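Local coordinates for stress responsive alpha-beta protein (Jannaschia sp., PDB 3BB5) that is of unknown function but forms a dimeric ferredoxin-like alpha/beta fold of the stress-responsive A/B barrel family, at residues A[27-30]-A[34-37]; A[37-42]-A[58-63]; A[42-47]-A[100-105]; A[75-80]-A[88-93]. One frame throughout, in Å; residues are numbered along the deposited sequence. Where two conformers were deposited one is given.

Interaction 1: residues A[27-30]-A[34-37]; sequences LEPE and AMDR
Pro29 and Ala34 meet through small apolar groups, the CB of the proline ring against a methyl: Pro29 CB lies 4.0 Å from Ala34 CB. One atom further round the same ring, Pro29 CG approaches the selenium of Met35, present as selenomethionine, with CG and SE 4.0 Å apart. The two side chains run alongside each other and point the same way. Bends at chi2 (-52°) and chi3 (-44°) curl the Met35 chain, which brings SE and not the terminal CE nearest the proline. Ile38, one turn further along the helix, also touches the Pro29 ring, and Pro74 packs against it as well.

Where polar atoms take part they meet carbon. The Ala34 methyl carbon CB sits 3.7 Å from Glu30 O and 3.8 Å from Glu30 N, and no hydrogen bond joins 27-30 to 34-37. Polar groups here look to other partners: Glu28 OE1 forms a salt bridge with Arg72 NE, and Arg37 NH1 is hydrogen-bonded to Ser106 OG. The CA atoms of Pro29 and Ala34 are 5.6 Å apart, which shows how sharply the chain doubles back. This is the first strand-to-helix connection of the ferredoxin-like fold, where the loop leaving inner strand 21-27 packs on the opening turn of helix 34-48.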
loop_
_atom_site.group_PDB
_atom_site.type_symbol
_atom_site.label_atom_id
_atom_site.label_comp_id
_atom_site.label_asym_id
_atom_site.label_seq_id
_atom_site.Cartn_x
_atom_site.Cartn_y
_atom_site.Cartn_z
ATOM N N LEU A 27 9.681 -1.207 -1.426
ATOM C CA LEU A 27 11.062 -1.221 -1.894
ATOM C C LEU A 27 11.794 -2.323 -1.203
ATOM O O LEU A 27 11.547 -2.558 -0.049
ATOM C CB LEU A 27 11.748 0.110 -1.603
ATOM C CG LEU A 27 11.187 1.354 -2.304
ATOM C CD1 LEU A 27 11.842 2.611 -1.691
ATOM C CD2 LEU A 27 11.373 1.312 -3.843
ATOM N N GLU A 28 12.688 -2.976 -1.950
ATOM C CA GLU A 28 13.591 -4.041 -1.498
ATOM C C GLU A 28 15.071 -3.548 -1.598
ATOM O O GLU A 28 15.742 -3.782 -2.611
ATOM C CB GLU A 28 13.372 -5.250 -2.424
ATOM C CG GLU A 28 13.381 -6.569 -1.789
ATOM C CD GLU A 28 13.306 -7.691 -2.819
ATOM O OE1 GLU A 28 12.298 -7.723 -3.584
ATOM O OE2 GLU A 28 14.249 -8.524 -2.839
ATOM N N PRO A 29 15.574 -2.829 -0.566
ATOM C CA PRO A 29 16.949 -2.291 -0.631
ATOM C C PRO A 29 18.011 -3.359 -0.854
ATOM O O PRO A 29 17.867 -4.472 -0.346
ATOM C CB PRO A 29 17.140 -1.623 0.739
ATOM C CG PRO A 29 15.764 -1.323 1.212
ATOM C CD PRO A 29 14.893 -2.445 0.690
ATOM N N GLU A 30 19.053 -3.028 -1.620
ATOM C CA GLU A 30 20.139 -3.952 -1.883
ATOM C C GLU A 30 21.463 -3.190 -1.984
ATOM O O GLU A 30 21.593 -2.267 -2.799
ATOM C CB GLU A 30 19.853 -4.715 -3.181
ATOM C CG GLU A 30 20.816 -5.854 -3.483
ATOM C CD GLU A 30 20.854 -6.880 -2.381
ATOM O OE1 GLU A 30 19.823 -7.557 -2.153
ATOM O OE2 GLU A 30 21.909 -6.984 -1.726
ATOM N N ALA A 34 22.217 1.743 0.328
ATOM C CA ALA A 34 20.909 1.673 -0.337
ATOM C C ALA A 34 19.876 2.544 0.385
ATOM O O ALA A 34 19.247 3.390 -0.249
ATOM C CB ALA A 34 20.420 0.272 -0.429
HETATM N N MSE A 35 19.711 2.359 1.696
HETATM C CA MSE A 35 18.765 3.191 2.469
HETATM C C MSE A 35 19.077 4.692 2.480
HETATM O O MSE A 35 18.160 5.525 2.434
HETATM C CB MSE A 35 18.651 2.706 3.912
HETATM C CG MSE A 35 17.601 1.605 4.136
HETATM SE SE MSE A 35 15.778 1.963 3.446
HETATM C CE MSE A 35 15.434 3.780 3.954
ATOM N N ASP A 36 20.355 5.034 2.558
ATOM C CA ASP A 36 20.785 6.416 2.429
ATOM C C ASP A 36 20.301 7.052 1.123
ATOM O O ASP A 36 19.784 8.155 1.135
ATOM C CB ASP A 36 22.325 6.545 2.522
ATOM C CG ASP A 36 22.847 6.522 3.963
ATOM O OD1 ASP A 36 22.090 6.158 4.894
ATOM O OD2 ASP A 36 24.039 6.842 4.162
ATOM N N ARG A 37 20.478 6.352 0.008
ATOM C CA ARG A 37 20.087 6.877 -1.292
ATOM C C ARG A 37 18.572 6.977 -1.376
ATOM O O ARG A 37 18.035 7.936 -1.910
ATOM C CB ARG A 37 20.603 5.970 -2.412
ATOM C CG ARG A 37 20.445 6.606 -3.800
ATOM C CD ARG A 37 21.234 5.926 -4.936
ATOM N NE ARG A 37 22.562 5.488 -4.520
ATOM C CZ ARG A 37 22.859 4.250 -4.134
ATOM N NH1 ARG A 37 21.945 3.312 -4.118
ATOM N NH2 ARG A 37 24.082 3.955 -3.757
#

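Interaction 2: residues A[37-42]-A[58-63]; sequences RIMEAM and FRHGPN
Met42 CB sits almost exactly over the centre of the His60 imidazole, 3.8 Å from the ring centroid and 8° off the normal, a CH-pi contact made by the root of a side chain and not by its tip. The remainder of this selenomethionine runs past the histidine in the opposite direction, bringing Met42 SE to 3.7 Å from His60 CB. A chi1 of 59° places His60 CG between the backbone N and the carbonyl carbon, and the ring stands out from the strand toward helix 34-48. Met39 CE comes in obliquely, 4.2 Å from His60 CE1. Helix 34-48 thus lies across one face of the antiparallel sheet, nearly antiparallel to strand 55-62 (161° between the short segments, 10.3 Å between axes), as in the ferredoxin-like fold. Both imidazole nitrogens are held, ND1 by Tyr75 OH and NE2 by Asp46 OD2, which fixes the rotation of the plane on which Met42 rests. An alanine at His60 is likely to leave the Tyr75 hydroxyl and the Asp46 carboxylate without their shared mate and Met42 CB without a ring beneath it. Selenium has a second aromatic neighbour: Met42 SE stands at the edge of the Phe58 ring in a Met-aromatic contact, 4.1 Å from Phe58 CZ, while Phe58 CE2 is 4.0 Å from the backbone Met42 O.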
loop_
_atom_site.group_PDB
_atom_site.type_symbol
_atom_site.label_atom_id
_atom_site.label_comp_id
_atom_site.label_asym_id
_atom_site.label_seq_id
_atom_site.Cartn_x
_atom_site.Cartn_y
_atom_site.Cartn_z
ATOM N N ARG A 37 20.478 6.352 0.008
ATOM C CA ARG A 37 20.087 6.877 -1.292
ATOM C C ARG A 37 18.572 6.977 -1.376
ATOM O O ARG A 37 18.035 7.936 -1.910
ATOM C CB ARG A 37 20.603 5.970 -2.412
ATOM C CG ARG A 37 20.445 6.606 -3.800
ATOM C CD ARG A 37 21.234 5.926 -4.936
ATOM N NE ARG A 37 22.562 5.488 -4.520
ATOM C CZ ARG A 37 22.859 4.250 -4.134
ATOM N NH1 ARG A 37 21.945 3.312 -4.118
ATOM N NH2 ARG A 37 24.082 3.955 -3.757
ATOM N N ILE A 38 17.896 5.964 -0.838
ATOM C CA ILE A 38 16.426 5.942 -0.786
ATOM C C ILE A 38 15.893 7.091 0.026
ATOM O O ILE A 38 14.899 7.682 -0.339
ATOM C CB ILE A 38 15.877 4.621 -0.236
ATOM C CG1 ILE A 38 16.127 3.520 -1.289
ATOM C CG2 ILE A 38 14.369 4.782 0.154
ATOM C CD1 ILE A 38 15.807 2.096 -0.886
HETATM N N MSE A 39 16.568 7.402 1.134
HETATM C CA MSE A 39 16.177 8.532 1.972
HETATM C C MSE A 39 16.381 9.894 1.271
HETATM O O MSE A 39 15.551 10.791 1.442
HETATM C CB MSE A 39 16.900 8.492 3.340
HETATM C CG MSE A 39 16.473 7.355 4.278
HETATM SE SE MSE A 39 14.554 6.982 4.450
HETATM C CE MSE A 39 13.953 8.770 4.936
ATOM N N GLU A 40 17.459 10.058 0.495
ATOM C CA GLU A 40 17.580 11.229 -0.409
ATOM C C GLU A 40 16.449 11.283 -1.448
ATOM O O GLU A 40 15.913 12.363 -1.732
ATOM C CB GLU A 40 18.945 11.288 -1.116
ATOM C CG GLU A 40 19.947 12.406 -0.611
ATOM N N ALA A 41 16.095 10.136 -2.029
ATOM C CA ALA A 41 14.968 10.063 -2.979
ATOM C C ALA A 41 13.639 10.471 -2.310
ATOM O O ALA A 41 12.857 11.186 -2.892
ATOM C CB ALA A 41 14.869 8.697 -3.581
HETATM N N MSE A 42 13.413 10.047 -1.070
HETATM C CA MSE A 42 12.245 10.501 -0.314
HETATM C C MSE A 42 12.181 12.024 -0.070
HETATM O O MSE A 42 11.092 12.589 -0.194
HETATM C CB MSE A 42 12.130 9.756 1.020
HETATM C CG MSE A 42 11.902 8.221 0.879
HETATM SE SE MSE A 42 10.418 7.704 -0.264
HETATM C CE MSE A 42 11.244 7.579 -1.995
ATOM N N PHE A 58 1.505 12.667 -0.040
ATOM C CA PHE A 58 2.691 11.857 -0.206
ATOM C C PHE A 58 3.231 11.516 1.189
ATOM O O PHE A 58 3.431 12.376 2.008
ATOM C CB PHE A 58 3.746 12.562 -1.064
ATOM C CG PHE A 58 5.054 11.792 -1.155
ATOM C CD1 PHE A 58 5.168 10.690 -1.978
ATOM C CD2 PHE A 58 6.153 12.153 -0.387
ATOM C CE1 PHE A 58 6.336 9.958 -2.043
ATOM C CE2 PHE A 58 7.317 11.423 -0.453
ATOM C CZ PHE A 58 7.405 10.315 -1.293
ATOM N N ARG A 59 3.418 10.231 1.434
ATOM C CA ARG A 59 3.813 9.688 2.719
ATOM C C ARG A 59 4.794 8.524 2.534
ATOM O O ARG A 59 4.671 7.732 1.604
ATOM C CB ARG A 59 2.577 9.147 3.444
ATOM C CG ARG A 59 1.611 10.211 3.939
ATOM C CD ARG A 59 2.169 11.030 5.099
ATOM N NE ARG A 59 1.069 11.697 5.790
ATOM C CZ ARG A 59 0.478 12.819 5.381
ATOM N NH1 ARG A 59 0.896 13.457 4.293
ATOM N NH2 ARG A 59 -0.542 13.313 6.074
ATOM N N HIS A 60 5.764 8.420 3.431
ATOM C CA HIS A 60 6.785 7.384 3.343
ATOM C C HIS A 60 7.247 6.929 4.727
ATOM O O HIS A 60 7.225 7.706 5.685
ATOM C CB HIS A 60 7.966 7.854 2.486
ATOM C CG HIS A 60 8.639 9.093 2.986
ATOM N ND1 HIS A 60 9.667 9.063 3.901
ATOM C CD2 HIS A 60 8.461 10.398 2.662
ATOM C CE1 HIS A 60 10.083 10.300 4.134
ATOM N NE2 HIS A 60 9.355 11.129 3.408
ATOM N N GLY A 61 7.666 5.662 4.840
ATOM C CA GLY A 61 8.273 5.218 6.091
ATOM C C GLY A 61 8.676 3.764 6.125
ATOM O O GLY A 61 8.438 3.052 5.167
ATOM N N PRO A 62 9.297 3.332 7.236
ATOM C CA PRO A 62 9.577 1.931 7.406
ATOM C C PRO A 62 8.323 1.124 7.479
ATOM O O PRO A 62 7.342 1.561 8.036
ATOM C CB PRO A 62 10.311 1.854 8.752
ATOM C CG PRO A 62 10.070 3.189 9.447
ATOM C CD PRO A 62 9.790 4.156 8.365
ATOM N N ASN A 63 8.412 -0.084 6.952
ATOM C CA ASN A 63 7.430 -1.116 7.157
ATOM C C ASN A 63 7.695 -1.847 8.486
ATOM O O ASN A 63 8.616 -2.671 8.598
ATOM C CB ASN A 63 7.484 -2.070 5.960
ATOM C CG ASN A 63 6.438 -3.157 6.011
ATOM O OD1 ASN A 63 5.505 -3.127 6.814
ATOM N ND2 ASN A 63 6.586 -4.133 5.120
#

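Interaction 3: residues A[42-47]-A[100-105]; sequences MAILDG and GGMLVA
Met42, whose side chain reaches over to Leu103, also holds the shortest backbone bond within these two helical segments: its carbonyl O accepts Asp46 N at 2.8 Å, a regular helical turn. The facing helix has its own such turn, with Val104 N bonded to Gly100 O at 3.0 Å. No hydrogen bond joins 42-47 to 100-105, and the contact is made by two separate pairs of apolar ends.

In the deeper pair, the methyl CE of selenomethionine Met42 touches Leu103 CD2 at 3.9 Å. The last torsion of Met42 (chi3 89°) swings CE off the sheet-facing course of the chain and toward helix 94-105, and the two side chains cross at about a right angle. Phe77, on the strand below, packs against both residues.

Helices 34-48 and 94-105 lie together on one side of the four-stranded antiparallel sheet, the two-helix layer of a ferredoxin-like fold, and these side chains bridge the groove between them.

The outer pair is tighter. Ile44 CD1 reaches the selenium of Met102 at 3.6 Å, again with the side chains at roughly a right angle. Ile44 is extended through chi2 (162°), which carries CD1 out from the helix. Arg37 and Glu40 of helix 34-48 border Met102, and Thr95, Arg98 and Ala99 border Ile44. Leu103 lies about 4 Å, side chain to nearest atom, from a bound 1,2-ethanediol.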
loop_
_atom_site.group_PDB
_atom_site.type_symbol
_atom_site.label_atom_id
_atom_site.label_comp_id
_atom_site.label_asym_id
_atom_site.label_seq_id
_atom_site.Cartn_x
_atom_site.Cartn_y
_atom_site.Cartn_z
HETATM N N MSE A 42 13.413 10.047 -1.070
HETATM C CA MSE A 42 12.245 10.501 -0.314
HETATM C C MSE A 42 12.181 12.024 -0.070
HETATM O O MSE A 42 11.092 12.589 -0.194
HETATM C CB MSE A 42 12.130 9.756 1.020
HETATM C CG MSE A 42 11.902 8.221 0.879
HETATM SE SE MSE A 42 10.418 7.704 -0.264
HETATM C CE MSE A 42 11.244 7.579 -1.995
ATOM N N ALA A 43 13.323 12.665 0.250
ATOM C CA ALA A 43 13.404 14.123 0.382
ATOM C C ALA A 43 13.159 14.807 -0.939
ATOM O O ALA A 43 12.538 15.870 -0.977
ATOM C CB ALA A 43 14.772 14.565 0.943
ATOM N N ILE A 44 13.652 14.215 -2.025
ATOM C CA ILE A 44 13.394 14.741 -3.368
ATOM C C ILE A 44 11.873 14.692 -3.718
ATOM O O ILE A 44 11.295 15.667 -4.190
ATOM C CB ILE A 44 14.273 14.042 -4.446
ATOM C CG1 ILE A 44 15.742 14.474 -4.281
ATOM C CG2 ILE A 44 13.747 14.352 -5.853
ATOM C CD1 ILE A 44 16.811 13.561 -4.965
ATOM N N LEU A 45 11.240 13.566 -3.444
ATOM C CA LEU A 45 9.792 13.424 -3.621
ATOM C C LEU A 45 8.906 14.260 -2.671
ATOM O O LEU A 45 7.905 14.821 -3.124
ATOM C CB LEU A 45 9.424 11.971 -3.591
ATOM C CG LEU A 45 10.041 11.121 -4.724
ATOM C CD1 LEU A 45 9.618 9.657 -4.542
ATOM C CD2 LEU A 45 9.651 11.649 -6.100
ATOM N N ASP A 46 9.311 14.423 -1.406
ATOM C CA ASP A 46 8.642 15.368 -0.491
ATOM C C ASP A 46 8.600 16.792 -1.066
ATOM O O ASP A 46 7.598 17.493 -0.937
ATOM C CB ASP A 46 9.298 15.421 0.895
ATOM C CG ASP A 46 8.946 14.217 1.775
ATOM O OD1 ASP A 46 7.872 13.615 1.568
ATOM O OD2 ASP A 46 9.769 13.833 2.647
ATOM N N GLY A 47 9.694 17.202 -1.699
ATOM C CA GLY A 47 9.767 18.495 -2.346
ATOM C C GLY A 47 8.888 18.624 -3.546
ATOM O O GLY A 47 8.326 19.679 -3.784
ATOM N N GLY A 100 13.153 8.171 -9.157
ATOM C CA GLY A 100 12.898 6.801 -9.631
ATOM C C GLY A 100 14.172 6.050 -9.998
ATOM O O GLY A 100 14.340 4.867 -9.650
ATOM N N GLY A 101 15.071 6.739 -10.696
ATOM C CA GLY A 101 16.380 6.196 -11.037
ATOM C C GLY A 101 17.226 5.809 -9.841
ATOM O O GLY A 101 17.905 4.769 -9.847
HETATM N N MSE A 102 17.179 6.649 -8.816
HETATM C CA MSE A 102 17.873 6.399 -7.555
HETATM C C MSE A 102 17.334 5.202 -6.793
HETATM O O MSE A 102 18.062 4.526 -6.104
HETATM C CB MSE A 102 17.761 7.647 -6.665
HETATM C CG MSE A 102 18.476 8.865 -7.217
HETATM SE SE MSE A 102 18.080 10.434 -6.129
HETATM C CE MSE A 102 19.009 9.806 -4.503
ATOM N N LEU A 103 16.034 4.980 -6.895
ATOM C CA LEU A 103 15.346 3.867 -6.205
ATOM C C LEU A 103 15.693 2.566 -6.874
ATOM O O LEU A 103 15.909 1.569 -6.195
ATOM C CB LEU A 103 13.817 4.046 -6.239
ATOM C CG LEU A 103 13.214 5.199 -5.440
ATOM C CD1 LEU A 103 11.682 5.400 -5.809
ATOM C CD2 LEU A 103 13.425 4.924 -3.935
ATOM N N VAL A 104 15.728 2.587 -8.208
ATOM C CA VAL A 104 16.099 1.434 -9.001
ATOM C C VAL A 104 17.539 1.046 -8.760
ATOM O O VAL A 104 17.851 -0.141 -8.725
ATOM C CB VAL A 104 15.842 1.695 -10.504
ATOM C CG1 VAL A 104 16.679 0.780 -11.413
ATOM C CG2 VAL A 104 14.359 1.532 -10.797
ATOM N N ALA A 105 18.414 2.038 -8.616
ATOM C CA ALA A 105 19.832 1.805 -8.305
ATOM C C ALA A 105 20.053 1.271 -6.876
ATOM O O ALA A 105 21.081 0.708 -6.583
ATOM C CB ALA A 105 20.637 3.099 -8.518
#

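Interaction 4: residues A[75-80]-A[88-93]; sequences YGFLCT and DAYAVH. With EDO (1,2-ethanediol), chain G.
Tyr90 brings its phenol end from helix 84-92 down onto the sheet, the helix-on-sheet packing of a ferredoxin-like fold, and meets Phe77 and Cys79 of strand 75-81. Its hydroxyl lies near the plane of the Phe77 ring, at the edge, with Tyr90 OH 3.8 Å from Phe77 CE2. Cys79 SG stands 4.7 Å from the centroid of the Tyr90 ring and 35° off its normal, an oblique sulfur-aromatic contact. The phenol hydroxyl has a polar partner in a bound 1,2-ethanediol, probably from the crystallisation liquor: Tyr90 OH and EDO O2 share a hydrogen bond of 3.1 Å, and His23 NE2 bonds to the same diol.

Further out, the tyrosine's CG is anti to the backbone N (chi1 161°), which sends the ring off the helix toward the strand. The rings of His96 and Phe81 and the side chains of Leu52 and Leu55 also pack on it. A leucine in place of Tyr90 would probably leave the diol without its phenol partner and Cys79 SG without the tyrosine ring beside it. EDO O2 lies in the plane of the tyrosine ring, at its edge, 3.7 Å from Tyr90 CE1.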
loop_
_atom_site.group_PDB
_atom_site.type_symbol
_atom_site.label_atom_id
_atom_site.label_comp_id
_atom_site.label_asym_id
_atom_site.label_seq_id
_atom_site.Cartn_x
_atom_site.Cartn_y
_atom_site.Cartn_z
ATOM N N TYR A 75 10.682 -0.899 3.434
ATOM C CA TYR A 75 10.397 0.549 3.290
ATOM C C TYR A 75 9.438 0.781 2.124
ATOM O O TYR A 75 9.476 0.077 1.115
ATOM C CB TYR A 75 11.709 1.373 3.107
ATOM C CG TYR A 75 11.582 2.846 3.522
ATOM C CD1 TYR A 75 11.147 3.803 2.623
ATOM C CD2 TYR A 75 11.848 3.261 4.820
ATOM C CE1 TYR A 75 11.013 5.108 2.970
ATOM C CE2 TYR A 75 11.698 4.593 5.187
ATOM C CZ TYR A 75 11.277 5.506 4.250
ATOM O OH TYR A 75 11.110 6.836 4.578
ATOM N N GLY A 76 8.548 1.758 2.263
ATOM C CA GLY A 76 7.616 2.050 1.187
ATOM C C GLY A 76 7.053 3.432 1.219
ATOM O O GLY A 76 7.318 4.223 2.132
ATOM N N PHE A 77 6.313 3.750 0.179
ATOM C CA PHE A 77 5.619 5.029 0.140
ATOM C C PHE A 77 4.294 4.950 -0.568
ATOM O O PHE A 77 3.987 3.950 -1.166
ATOM C CB PHE A 77 6.518 6.160 -0.387
ATOM C CG PHE A 77 7.046 5.966 -1.792
ATOM C CD1 PHE A 77 8.237 5.330 -2.007
ATOM C CD2 PHE A 77 6.388 6.519 -2.880
ATOM C CE1 PHE A 77 8.757 5.215 -3.285
ATOM C CE2 PHE A 77 6.874 6.402 -4.141
ATOM C CZ PHE A 77 8.069 5.757 -4.354
ATOM N N LEU A 78 3.502 6.008 -0.392
ATOM C CA LEU A 78 2.138 6.141 -0.901
ATOM C C LEU A 78 1.947 7.536 -1.514
ATOM O O LEU A 78 2.216 8.545 -0.848
ATOM C CB LEU A 78 1.110 5.962 0.217
ATOM C CG LEU A 78 -0.316 5.793 -0.341
ATOM C CD1 LEU A 78 -0.611 4.295 -0.761
ATOM C CD2 LEU A 78 -1.384 6.323 0.617
ATOM N N CYS A 79 1.500 7.578 -2.774
ATOM C CA CYS A 79 0.955 8.787 -3.366
ATOM C C CYS A 79 -0.507 8.601 -3.614
ATOM O O CYS A 79 -0.910 7.598 -4.165
ATOM C CB CYS A 79 1.599 9.115 -4.708
ATOM S SG CYS A 79 3.302 9.016 -4.631
ATOM N N THR A 80 -1.284 9.594 -3.224
ATOM C CA THR A 80 -2.696 9.661 -3.523
ATOM C C THR A 80 -2.865 10.657 -4.684
ATOM O O THR A 80 -2.469 11.790 -4.544
ATOM C CB THR A 80 -3.467 10.141 -2.270
ATOM O OG1 THR A 80 -3.268 9.193 -1.211
ATOM C CG2 THR A 80 -4.960 10.300 -2.547
ATOM N N ASP A 88 0.175 10.384 -14.279
ATOM C CA ASP A 88 1.021 10.576 -15.458
ATOM C C ASP A 88 1.857 11.841 -15.403
ATOM O O ASP A 88 2.979 11.856 -15.875
ATOM C CB ASP A 88 0.166 10.635 -16.716
ATOM C CG ASP A 88 -0.572 9.337 -17.000
ATOM O OD1 ASP A 88 -0.166 8.263 -16.492
ATOM O OD2 ASP A 88 -1.572 9.419 -17.734
ATOM N N ALA A 89 1.301 12.907 -14.844
ATOM C CA ALA A 89 2.037 14.146 -14.622
ATOM C C ALA A 89 3.226 13.891 -13.724
ATOM O O ALA A 89 4.302 14.385 -13.957
ATOM C CB ALA A 89 1.154 15.183 -14.006
ATOM N N TYR A 90 3.017 13.061 -12.706
ATOM C CA TYR A 90 4.059 12.684 -11.763
ATOM C C TYR A 90 5.123 11.796 -12.389
ATOM O O TYR A 90 6.318 12.025 -12.209
ATOM C CB TYR A 90 3.378 12.058 -10.556
ATOM C CG TYR A 90 4.221 11.195 -9.648
ATOM C CD1 TYR A 90 4.346 9.856 -9.884
ATOM C CD2 TYR A 90 4.807 11.709 -8.516
ATOM C CE1 TYR A 90 5.052 9.061 -9.050
ATOM C CE2 TYR A 90 5.531 10.927 -7.693
ATOM C CZ TYR A 90 5.649 9.593 -7.961
ATOM O OH TYR A 90 6.345 8.752 -7.127
ATOM N N ALA A 91 4.675 10.788 -13.136
ATOM C CA ALA A 91 5.548 9.873 -13.854
ATOM C C ALA A 91 6.623 10.607 -14.648
ATOM O O ALA A 91 7.797 10.280 -14.538
ATOM C CB ALA A 91 4.732 9.017 -14.795
ATOM N N VAL A 92 6.206 11.612 -15.421
ATOM C CA VAL A 92 7.062 12.246 -16.394
ATOM C C VAL A 92 7.860 13.403 -15.865
ATOM O O VAL A 92 8.768 13.857 -16.532
ATOM C CB VAL A 92 6.253 12.738 -17.628
ATOM C CG1 VAL A 92 5.592 11.559 -18.306
ATOM C CG2 VAL A 92 5.219 13.819 -17.237
ATOM N N HIS A 93 7.537 13.911 -14.684
ATOM C CA HIS A 93 8.225 15.093 -14.176
ATOM C C HIS A 93 9.708 14.756 -13.948
ATOM O O HIS A 93 10.009 13.690 -13.400
ATOM C CB HIS A 93 7.558 15.560 -12.866
ATOM C CG HIS A 93 8.047 16.888 -12.375
ATOM N ND1 HIS A 93 9.280 17.063 -11.789
ATOM C CD2 HIS A 93 7.454 18.103 -12.368
ATOM C CE1 HIS A 93 9.430 18.335 -11.456
ATOM N NE2 HIS A 93 8.335 18.987 -11.801
HETATM C C1 EDO G . 8.435 4.062 -8.718
HETATM O O1 EDO G . 8.512 3.732 -10.114
HETATM C C2 EDO G . 8.262 5.570 -8.497
HETATM O O2 EDO G . 6.882 5.927 -8.255
#

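Helix 34-48 threads interactions 1, 2 and 3: the first two share Arg37, the second and third share Met42, with centres 9 and 8 Å apart. Leu27 CD1 to Leu103 CD2, 3.6 Å, joins interaction 1 to the far helix of interaction 3. A chain of hydrogen bonds joins interactions 3, 2 and 4: Asp46 OD2 to His60 NE2 at 2.8 Å, then His60 ND1 to Tyr75 OH at 2.7 Å. Phe77 also links sheet and helices, with Met42 SE 3.7 Å from Phe77 CD1. The diol of interaction 4 also borders Leu103 of interaction 3, consistent with a small pocket between sheet and helices. Interaction 1 lies farthest from it, its centre about 17 Å from that of interaction 4.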